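Local coordinates for SIR4-interacting protein SIF2 (Saccharomyces cerevisiae, PDB 1R5M) that antagonizes telomeric silencing in yeast and takes part in transcriptional corepression as a WD-repeat subunit of the Set3C complex, at residues A[173-178]-A[183-188]; A[212-215]-A[219-222]; A[347-350]-A[354-357]; A[400-403]-A[408-411]. All coordinates share one frame; numbering follows the deposited sequence.

Overall arrangement
The four contacts are beta hairpins in the blades of a WD40 propeller and fall into two pairs. Contact 1 (WD 3) and contact 2 (WD 4) lie in adjoining blades with centres about 12 Å apart; L175 CD1 meets W214 CH2 at 3.7 Å. Contact 3 (WD 7) and contact 4 (WD 8) repeat this relation, also about 12 Å between centres, with V356 CG1 on W402 CH2 at 3.9 Å. The pairs sit on opposite sides of the chain's centre: contacts 1 and 3 have centres about 35 Å apart, contacts 2 and 4 about 25 Å. A bound sulfate, probably from the crystallisation liquor, lies about 3 Å from the side chain of S401 in contact 4.

Contact 1: A[173-178]-A[183-188]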
loop_
_atom_site.group_PDB
_atom_site.type_symbol
_atom_site.label_atom_id
_atom_site.label_comp_id
_atom_site.label_asym_id
_atom_site.label_seq_id
_atom_site.Cartn_x
_atom_site.Cartn_y
_atom_site.Cartn_z
ATOM N N THR A 173 -4.381 7.755 -15.451
ATOM C CA THR A 173 -3.302 6.806 -15.225
ATOM C C THR A 173 -2.233 6.982 -16.289
ATOM O O THR A 173 -2.534 7.047 -17.479
ATOM C CB THR A 173 -3.846 5.372 -15.253
ATOM O OG1 THR A 173 -4.907 5.259 -14.296
ATOM C CG2 THR A 173 -2.755 4.374 -14.906
ATOM N N ILE A 174 -0.981 7.052 -15.850
ATOM C CA ILE A 174 0.132 7.263 -16.763
ATOM C C ILE A 174 1.206 6.187 -16.678
ATOM O O ILE A 174 1.575 5.759 -15.586
ATOM C CB ILE A 174 0.819 8.620 -16.470
ATOM C CG1 ILE A 174 -0.203 9.757 -16.543
ATOM C CG2 ILE A 174 1.972 8.846 -17.437
ATOM C CD1 ILE A 174 -0.850 9.923 -17.897
ATOM N N LEU A 175 1.694 5.761 -17.841
ATOM C CA LEU A 175 2.777 4.788 -17.935
ATOM C C LEU A 175 3.995 5.631 -18.294
ATOM O O LEU A 175 4.002 6.312 -19.322
ATOM C CB LEU A 175 2.514 3.770 -19.048
ATOM C CG LEU A 175 3.741 2.959 -19.476
ATOM C CD1 LEU A 175 4.230 2.087 -18.325
ATOM C CD2 LEU A 175 3.378 2.103 -20.687
ATOM N N TRP A 176 5.010 5.603 -17.439
ATOM C CA TRP A 176 6.219 6.389 -17.663
ATOM C C TRP A 176 7.461 5.559 -17.896
ATOM O O TRP A 176 7.585 4.448 -17.386
ATOM C CB TRP A 176 6.576 7.244 -16.440
ATOM C CG TRP A 176 5.549 8.173 -15.901
ATOM C CD1 TRP A 176 4.528 7.871 -15.044
ATOM C CD2 TRP A 176 5.499 9.584 -16.106
ATOM N NE1 TRP A 176 3.851 9.013 -14.695
ATOM C CE2 TRP A 176 4.426 10.082 -15.335
ATOM C CE3 TRP A 176 6.264 10.482 -16.867
ATOM C CZ2 TRP A 176 4.095 11.441 -15.303
ATOM C CZ3 TRP A 176 5.934 11.833 -16.834
ATOM C CH2 TRP A 176 4.858 12.297 -16.055
ATOM N N ASN A 177 8.381 6.113 -18.679
ATOM C CA ASN A 177 9.689 5.501 -18.823
ATOM C C ASN A 177 10.295 6.379 -17.726
ATOM O O ASN A 177 10.501 7.579 -17.924
ATOM C CB ASN A 177 10.337 5.818 -20.165
ATOM C CG ASN A 177 11.795 5.416 -20.198
ATOM O OD1 ASN A 177 12.518 5.621 -19.225
ATOM N ND2 ASN A 177 12.238 4.847 -21.316
ATOM N N VAL A 178 10.528 5.799 -16.554
ATOM C CA VAL A 178 11.022 6.557 -15.414
ATOM C C VAL A 178 12.432 7.124 -15.551
ATOM O O VAL A 178 12.768 8.131 -14.924
ATOM C CB VAL A 178 10.914 5.704 -14.118
ATOM C CG1 VAL A 178 12.084 4.740 -14.015
ATOM C CG2 VAL A 178 10.826 6.610 -12.903
ATOM N N VAL A 183 6.289 10.327 -21.008
ATOM C CA VAL A 183 4.969 9.715 -20.938
ATOM C C VAL A 183 4.814 8.752 -22.109
ATOM O O VAL A 183 4.801 9.170 -23.265
ATOM C CB VAL A 183 3.862 10.787 -21.024
ATOM C CG1 VAL A 183 2.496 10.120 -21.070
ATOM C CG2 VAL A 183 3.961 11.736 -19.836
ATOM N N MET A 184 4.697 7.462 -21.812
ATOM C CA MET A 184 4.553 6.459 -22.864
ATOM C C MET A 184 3.097 6.223 -23.230
ATOM O O MET A 184 2.765 6.034 -24.399
ATOM C CB MET A 184 5.202 5.151 -22.427
ATOM C CG MET A 184 6.698 5.264 -22.255
ATOM S SD MET A 184 7.383 3.729 -21.662
ATOM C CE MET A 184 7.161 2.692 -23.091
ATOM N N GLN A 185 2.234 6.225 -22.222
ATOM C CA GLN A 185 0.807 6.042 -22.436
ATOM C C GLN A 185 0.041 6.776 -21.353
ATOM O O GLN A 185 0.542 6.963 -20.245
ATOM C CB GLN A 185 0.418 4.561 -22.394
ATOM C CG GLN A 185 0.960 3.713 -23.531
ATOM C CD GLN A 185 0.164 2.433 -23.708
ATOM O OE1 GLN A 185 -1.027 2.470 -24.020
ATOM N NE2 GLN A 185 0.815 1.293 -23.502
ATOM N N HIS A 186 -1.175 7.195 -21.679
ATOM C CA HIS A 186 -2.026 7.885 -20.724
ATOM C C HIS A 186 -3.425 7.302 -20.849
ATOM O O HIS A 186 -3.919 7.091 -21.958
ATOM C CB HIS A 186 -2.035 9.394 -21.002
ATOM C CG HIS A 186 -2.590 9.765 -22.341
ATOM N ND1 HIS A 186 -3.943 9.785 -22.608
ATOM C CD2 HIS A 186 -1.975 10.133 -23.490
ATOM C CE1 HIS A 186 -4.137 10.148 -23.863
ATOM N NE2 HIS A 186 -2.959 10.365 -24.421
ATOM N N PHE A 187 -4.057 7.022 -19.713
ATOM C CA PHE A 187 -5.396 6.450 -19.726
ATOM C C PHE A 187 -6.379 7.259 -18.890
ATOM O O PHE A 187 -6.074 7.659 -17.766
ATOM C CB PHE A 187 -5.372 5.008 -19.200
ATOM C CG PHE A 187 -4.279 4.159 -19.786
ATOM C CD1 PHE A 187 -3.025 4.109 -19.189
ATOM C CD2 PHE A 187 -4.502 3.412 -20.939
ATOM C CE1 PHE A 187 -2.004 3.324 -19.730
ATOM C CE2 PHE A 187 -3.490 2.625 -21.489
ATOM C CZ PHE A 187 -2.240 2.581 -20.883
ATOM N N GLU A 188 -7.556 7.501 -19.459
ATOM C CA GLU A 188 -8.630 8.225 -18.786
ATOM C C GLU A 188 -9.876 7.386 -19.052
ATOM O O GLU A 188 -10.720 7.749 -19.870
ATOM C CB GLU A 188 -8.816 9.625 -19.384
ATOM C CG GLU A 188 -7.574 10.501 -19.377
ATOM C CD GLU A 188 -6.553 10.081 -20.417
ATOM O OE1 GLU A 188 -6.925 9.958 -21.603
ATOM O OE2 GLU A 188 -5.376 9.881 -20.051
#
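With CG anti to its carbonyl carbon (chi1 -55°), W176 raises its indole from the face it shares with I174 and V183, and V183, whose CG1 lies opposite its own backbone N (chi1 175°), is left with CG2 to cover one side of the ring. V183 CG2 stands 4.0 Å from the centroid of the six-membered ring of W176, a CH-pi contact over the face. A branched residue suits this place, because the other methyl, V183 CG1, meets I174 CG2 at 3.9 Å, while I174 CD1 presses on H186 CB at 3.4 Å. The backbones run antiparallel and pair tightly at one end, where F187 N binds T173 O at 2.7 Å. Toward the other end a classic beta bulge intervenes: M184 and Q185 together face L175. L175 O accepts M184 N at 2.8 Å and also, weakly, Q185 N at 3.4 Å. At the bulge M184 points toward the partner strand, where its unbranched, flexible chain bends at its third torsion and brings SD to 3.9 Å from N177 CB. Outside the hairpin, W176 NE1 bonds S166 OG, so the buried indole N-H is satisfied. Strand 173-177 lies between strand 163-168 and strand 182-187, the last of this four-stranded blade, while T173, L175 and F187 face away from W176 onto strand 219-223 of the next blade.

Contact 2: A[212-215]-A[219-222]; sequences VEWV and KFVI
V221 N gives E213 O a short bond, 2.8 Å and fairly straight at 164°. The return bond, E213 N to V221 O, is 3.1 Å long. Nearer the turn V215 N reaches K219 O from above the carbonyl plane, at an equally short 2.8 Å, where the chain turns a corner. Beyond this pair W214 and F220 lie on the same face of the sheet. F220 has CG between its backbone N and carbonyl carbon (chi1 56°), which directs the edge of its ring at the face of the W214 six-membered ring. The result is an edge-to-face stack with centroids 5.4 Å apart and planes at 65°. Large flat rings suit a buried face shared with strand 163-168. V221 turns to the other face with E213, and V215 CG1, at the corner, meets V221 CG1 at 3.9 Å. E213 carries its carboxylate away from the hairpin, where it takes a salt bridge from K156 and a hydrogen bond from F255 N, and W214 NE1 bonds K156 O. These ties link both adjoining blades to the first strand of this one, as suits the inner a-b hairpin of a WD40 blade beside the central channel.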
loop_
_atom_site.group_PDB
_atom_site.type_symbol
_atom_site.label_atom_id
_atom_site.label_comp_id
_atom_site.label_asym_id
_atom_site.label_seq_id
_atom_site.Cartn_x
_atom_site.Cartn_y
_atom_site.Cartn_z
ATOM N N VAL A 212 -3.246 0.247 -8.850
ATOM C CA VAL A 212 -2.829 -0.248 -10.163
ATOM C C VAL A 212 -1.777 -1.312 -9.846
ATOM O O VAL A 212 -1.317 -1.401 -8.711
ATOM C CB VAL A 212 -2.193 0.859 -11.038
ATOM C CG1 VAL A 212 -3.215 1.955 -11.327
ATOM C CG2 VAL A 212 -0.967 1.430 -10.350
ATOM N N GLU A 213 -1.380 -2.114 -10.829
ATOM C CA GLU A 213 -0.406 -3.162 -10.541
ATOM C C GLU A 213 0.246 -3.748 -11.786
ATOM O O GLU A 213 -0.388 -3.859 -12.833
ATOM C CB GLU A 213 -1.096 -4.289 -9.749
ATOM C CG GLU A 213 -0.215 -5.493 -9.425
ATOM C CD GLU A 213 0.817 -5.203 -8.347
ATOM O OE1 GLU A 213 1.287 -4.048 -8.270
ATOM O OE2 GLU A 213 1.170 -6.128 -7.584
ATOM N N TRP A 214 1.520 -4.113 -11.669
ATOM C CA TRP A 214 2.236 -4.736 -12.779
ATOM C C TRP A 214 1.992 -6.236 -12.672
ATOM O O TRP A 214 2.030 -6.793 -11.574
ATOM C CB TRP A 214 3.745 -4.477 -12.685
ATOM C CG TRP A 214 4.148 -3.082 -13.027
ATOM C CD1 TRP A 214 4.247 -2.023 -12.174
ATOM C CD2 TRP A 214 4.476 -2.585 -14.329
ATOM N NE1 TRP A 214 4.615 -0.891 -12.866
ATOM C CE2 TRP A 214 4.762 -1.210 -14.191
ATOM C CE3 TRP A 214 4.556 -3.170 -15.601
ATOM C CZ2 TRP A 214 5.122 -0.404 -15.282
ATOM C CZ3 TRP A 214 4.916 -2.369 -16.687
ATOM C CH2 TRP A 214 5.193 -1.001 -16.517
ATOM N N VAL A 215 1.749 -6.892 -13.803
ATOM C CA VAL A 215 1.513 -8.335 -13.785
ATOM C C VAL A 215 2.552 -9.087 -14.606
ATOM O O VAL A 215 2.466 -10.305 -14.778
ATOM C CB VAL A 215 0.092 -8.684 -14.288
ATOM C CG1 VAL A 215 -0.941 -8.057 -13.371
ATOM C CG2 VAL A 215 -0.102 -8.206 -15.717
ATOM N N LYS A 219 3.575 -5.809 -18.610
ATOM C CA LYS A 219 2.116 -5.867 -18.592
ATOM C C LYS A 219 1.622 -5.339 -17.256
ATOM O O LYS A 219 2.273 -5.530 -16.230
ATOM C CB LYS A 219 1.630 -7.304 -18.790
ATOM C CG LYS A 219 2.157 -7.974 -20.052
ATOM C CD LYS A 219 1.695 -9.421 -20.129
ATOM C CE LYS A 219 2.346 -10.151 -21.300
ATOM N NZ LYS A 219 3.830 -10.194 -21.170
ATOM N N PHE A 220 0.473 -4.676 -17.271
ATOM C CA PHE A 220 -0.077 -4.113 -16.048
ATOM C C PHE A 220 -1.596 -4.036 -16.079
ATOM O O PHE A 220 -2.218 -4.194 -17.130
ATOM C CB PHE A 220 0.527 -2.725 -15.810
ATOM C CG PHE A 220 0.328 -1.762 -16.956
ATOM C CD1 PHE A 220 -0.780 -0.923 -16.997
ATOM C CD2 PHE A 220 1.255 -1.695 -17.991
ATOM C CE1 PHE A 220 -0.961 -0.026 -18.048
ATOM C CE2 PHE A 220 1.084 -0.802 -19.049
ATOM C CZ PHE A 220 -0.028 0.034 -19.078
ATOM N N VAL A 221 -2.192 -3.802 -14.913
ATOM C CA VAL A 221 -3.640 -3.704 -14.800
ATOM C C VAL A 221 -4.061 -2.422 -14.089
ATOM O O VAL A 221 -3.379 -1.949 -13.176
ATOM C CB VAL A 221 -4.234 -4.913 -14.035
ATOM C CG1 VAL A 221 -4.021 -6.199 -14.827
ATOM C CG2 VAL A 221 -3.590 -5.025 -12.658
ATOM N N ILE A 222 -5.179 -1.852 -14.530
ATOM C CA ILE A 222 -5.703 -0.634 -13.930
ATOM C C ILE A 222 -7.228 -0.705 -13.885
ATOM O O ILE A 222 -7.854 -1.382 -14.700
ATOM C CB ILE A 222 -5.277 0.632 -14.720
ATOM C CG1 ILE A 222 -5.979 0.675 -16.074
ATOM C CG2 ILE A 222 -3.764 0.639 -14.922
ATOM C CD1 ILE A 222 -5.671 1.935 -16.872
#

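Contact 3: A[347-350]-A[354-357]; sequences VAFM and VNVY
F349 overlaps N355 obliquely: its CE1 lies 3.4 Å from N355 OD1, with ring and amide planes 74° apart. The ring is brought there because CG stands opposite the carbonyl carbon (chi1 -70°), which swings it toward strand 354-357. In the plane of the ring, at its edge, sit N355 CB, 3.7 Å from F349 CE1, and the hydroxyl of Y357, whose OH is 3.8 Å from F349 CZ. Y357 is itself met at the edge, by V347 CG2, 3.7 Å from its CE2. A slim branched valine fits here between two aromatic rings and the backbone. An alanine in place of F349 is likely to open a gap beside N355 and leave the amide and the Y357 hydroxyl less firmly packed. The strands beneath are joined by the antiparallel hydrogen-bonded pair of V347 and N355: V347 N binds N355 O at 2.9 Å, and N355 N binds V347 O at 3.0 Å. Next to it V354 CA approaches V347 O at 3.2 Å in a CA-H...O contact. V354 and A348 turn to the other face, toward I397 of the following blade. This is the b-c hairpin of a WD40 repeat, in which Y357 takes the place of the tryptophan in the WD dipeptide ending strand c.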
loop_
_atom_site.group_PDB
_atom_site.type_symbol
_atom_site.label_atom_id
_atom_site.label_comp_id
_atom_site.label_asym_id
_atom_site.label_seq_id
_atom_site.Cartn_x
_atom_site.Cartn_y
_atom_site.Cartn_z
ATOM N N VAL A 347 -2.846 -3.875 11.447
ATOM C CA VAL A 347 -3.994 -3.080 11.035
ATOM C C VAL A 347 -4.190 -1.870 11.936
ATOM O O VAL A 347 -3.885 -1.916 13.127
ATOM C CB VAL A 347 -5.294 -3.911 11.047
ATOM C CG1 VAL A 347 -5.203 -5.035 10.025
ATOM C CG2 VAL A 347 -5.545 -4.470 12.438
ATOM N N ALA A 348 -4.687 -0.785 11.354
ATOM C CA ALA A 348 -4.941 0.430 12.114
ATOM C C ALA A 348 -6.443 0.631 12.218
ATOM O O ALA A 348 -7.127 0.785 11.206
ATOM C CB ALA A 348 -4.299 1.626 11.422
ATOM N N PHE A 349 -6.955 0.608 13.444
ATOM C CA PHE A 349 -8.377 0.802 13.670
ATOM C C PHE A 349 -8.704 2.283 13.769
ATOM O O PHE A 349 -7.840 3.109 14.078
ATOM C CB PHE A 349 -8.827 0.091 14.949
ATOM C CG PHE A 349 -8.830 -1.406 14.842
ATOM C CD1 PHE A 349 -7.690 -2.145 15.137
ATOM C CD2 PHE A 349 -9.978 -2.079 14.434
ATOM C CE1 PHE A 349 -7.695 -3.538 15.028
ATOM C CE2 PHE A 349 -9.994 -3.470 14.321
ATOM C CZ PHE A 349 -8.850 -4.200 14.619
ATOM N N MET A 350 -9.965 2.607 13.512
ATOM C CA MET A 350 -10.441 3.982 13.548
ATOM C C MET A 350 -10.264 4.626 14.921
ATOM O O MET A 350 -10.223 5.850 15.033
ATOM C CB MET A 350 -11.913 4.016 13.134
ATOM C CG MET A 350 -12.513 5.401 13.050
ATOM S SD MET A 350 -14.150 5.345 12.299
ATOM C CE MET A 350 -14.530 7.099 12.213
ATOM N N VAL A 354 -3.481 0.023 16.959
ATOM C CA VAL A 354 -2.842 -0.808 15.952
ATOM C C VAL A 354 -2.770 -2.215 16.518
ATOM O O VAL A 354 -2.281 -2.420 17.629
ATOM C CB VAL A 354 -1.396 -0.358 15.647
ATOM C CG1 VAL A 354 -0.738 -1.342 14.679
ATOM C CG2 VAL A 354 -1.395 1.040 15.058
ATOM N N ASN A 355 -3.281 -3.179 15.762
ATOM C CA ASN A 355 -3.227 -4.572 16.178
ATOM C C ASN A 355 -2.311 -5.302 15.217
ATOM O O ASN A 355 -2.374 -5.086 14.005
ATOM C CB ASN A 355 -4.610 -5.235 16.120
ATOM C CG ASN A 355 -5.399 -5.086 17.410
ATOM O OD1 ASN A 355 -6.513 -5.601 17.524
ATOM N ND2 ASN A 355 -4.828 -4.390 18.384
ATOM N N VAL A 356 -1.443 -6.146 15.757
ATOM C CA VAL A 356 -0.563 -6.950 14.928
ATOM C C VAL A 356 -1.034 -8.382 15.138
ATOM O O VAL A 356 -1.073 -8.874 16.270
ATOM C CB VAL A 356 0.914 -6.825 15.346
ATOM C CG1 VAL A 356 1.783 -7.708 14.454
ATOM C CG2 VAL A 356 1.366 -5.378 15.232
ATOM N N TYR A 357 -1.426 -9.031 14.048
ATOM C CA TYR A 357 -1.906 -10.408 14.092
ATOM C C TYR A 357 -0.815 -11.378 13.662
ATOM O O TYR A 357 -0.014 -11.081 12.774
ATOM C CB TYR A 357 -3.138 -10.552 13.197
ATOM C CG TYR A 357 -4.336 -9.818 13.748
ATOM C CD1 TYR A 357 -5.113 -10.381 14.761
ATOM C CD2 TYR A 357 -4.655 -8.532 13.310
ATOM C CE1 TYR A 357 -6.176 -9.679 15.328
ATOM C CE2 TYR A 357 -5.714 -7.824 13.869
ATOM C CZ TYR A 357 -6.469 -8.401 14.879
ATOM O OH TYR A 357 -7.498 -7.695 15.455
#

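Contact 4: A[400-403]-A[408-411]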
loop_
_atom_site.group_PDB
_atom_site.type_symbol
_atom_site.label_atom_id
_atom_site.label_comp_id
_atom_site.label_asym_id
_atom_site.label_seq_id
_atom_site.Cartn_x
_atom_site.Cartn_y
_atom_site.Cartn_z
ATOM N N LEU A 400 0.240 3.012 7.930
ATOM C CA LEU A 400 1.253 2.327 8.711
ATOM C C LEU A 400 2.148 1.590 7.727
ATOM O O LEU A 400 1.727 1.272 6.612
ATOM C CB LEU A 400 0.623 1.367 9.732
ATOM C CG LEU A 400 -0.157 0.120 9.330
ATOM C CD1 LEU A 400 -0.693 -0.551 10.600
ATOM C CD2 LEU A 400 -1.311 0.489 8.411
ATOM N N SER A 401 3.393 1.354 8.118
ATOM C CA SER A 401 4.328 0.660 7.242
ATOM C C SER A 401 5.353 -0.131 8.037
ATOM O O SER A 401 5.804 0.309 9.096
ATOM C CB SER A 401 5.044 1.671 6.346
ATOM O OG SER A 401 5.802 2.581 7.123
ATOM N N TRP A 402 5.709 -1.301 7.511
ATOM C CA TRP A 402 6.692 -2.191 8.128
ATOM C C TRP A 402 8.088 -1.978 7.559
ATOM O O TRP A 402 8.239 -1.772 6.351
ATOM C CB TRP A 402 6.387 -3.656 7.824
ATOM C CG TRP A 402 5.199 -4.279 8.456
ATOM C CD1 TRP A 402 3.941 -4.379 7.929
ATOM C CD2 TRP A 402 5.186 -5.026 9.672
ATOM N NE1 TRP A 402 3.149 -5.159 8.741
ATOM C CE2 TRP A 402 3.891 -5.567 9.819
ATOM C CE3 TRP A 402 6.150 -5.296 10.653
ATOM C CZ2 TRP A 402 3.535 -6.367 10.907
ATOM C CZ3 TRP A 402 5.795 -6.094 11.736
ATOM C CH2 TRP A 402 4.499 -6.618 11.853
ATOM N N ASN A 403 9.114 -2.065 8.403
ATOM C CA ASN A 403 10.463 -1.973 7.862
ATOM C C ASN A 403 10.719 -3.382 7.314
ATOM O O ASN A 403 9.974 -4.318 7.627
ATOM C CB ASN A 403 11.483 -1.520 8.928
ATOM C CG ASN A 403 11.885 -2.609 9.905
ATOM O OD1 ASN A 403 11.110 -3.499 10.245
ATOM N ND2 ASN A 403 13.120 -2.512 10.393
ATOM N N LYS A 408 10.049 -3.030 13.125
ATOM C CA LYS A 408 9.609 -1.651 13.306
ATOM C C LYS A 408 8.428 -1.331 12.402
ATOM O O LYS A 408 8.341 -1.822 11.276
ATOM C CB LYS A 408 10.738 -0.664 12.983
ATOM C CG LYS A 408 11.954 -0.765 13.890
ATOM C CD LYS A 408 13.018 0.238 13.483
ATOM C CE LYS A 408 14.250 0.116 14.363
ATOM N NZ LYS A 408 14.821 -1.261 14.317
ATOM N N ILE A 409 7.515 -0.516 12.916
ATOM C CA ILE A 409 6.357 -0.066 12.153
ATOM C C ILE A 409 6.254 1.440 12.333
ATOM O O ILE A 409 6.407 1.953 13.444
ATOM C CB ILE A 409 5.032 -0.719 12.634
ATOM C CG1 ILE A 409 5.006 -2.193 12.222
ATOM C CG2 ILE A 409 3.826 0.007 12.031
ATOM C CD1 ILE A 409 3.748 -2.942 12.649
ATOM N N SER A 410 6.031 2.145 11.229
ATOM C CA SER A 410 5.878 3.591 11.255
ATOM C C SER A 410 4.383 3.862 11.201
ATOM O O SER A 410 3.694 3.399 10.293
ATOM C CB SER A 410 6.573 4.224 10.048
ATOM O OG SER A 410 6.382 5.627 10.036
ATOM N N VAL A 411 3.899 4.613 12.185
ATOM C CA VAL A 411 2.488 4.947 12.308
ATOM C C VAL A 411 2.248 6.414 11.963
ATOM O O VAL A 411 2.854 7.311 12.553
ATOM C CB VAL A 411 1.998 4.681 13.753
ATOM C CG1 VAL A 411 0.513 4.946 13.859
ATOM C CG2 VAL A 411 2.315 3.244 14.154
#
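I409 lies beside W402 and reaches over its indole with CG1 and CD1. Its CB and CG2 border S401 O, CG2 at 3.6 Å; CG1 meets W402 CE3 at 3.7 Å, and CD1 ends above the indole, 3.6 Å from the centroid of the six-membered ring and 2° off its normal. An extended second torsion (chi2 180°) carries CD1 that far, giving a CH-pi contact. W402 NE1 bonds R337 O on the preceding blade. A leucine in place of W402 would probably leave that carbonyl without its N-H donor and I409 CD1 without the flat surface on which it rests. On the other face small serines suit a close approach: S401 OG lies 3.4 Å from S410 CB, and both hydroxyls bond S51 OG. S410 N binds S401 O at 2.8 Å. Toward the turn N403 N donates to K408 O at 3.0 Å, while K408 N reaches N403 OD1 at 3.1 Å from above the amide carbonyl plane. N403 ND2 bonds N407 OD1 and E58 O, which holds the amide for K408 N. The hairpin forms the two inner strands of the last blade, whose sheet strand 37-44 completes beyond strand 419-422: the Velcro closure of WD40 propellers.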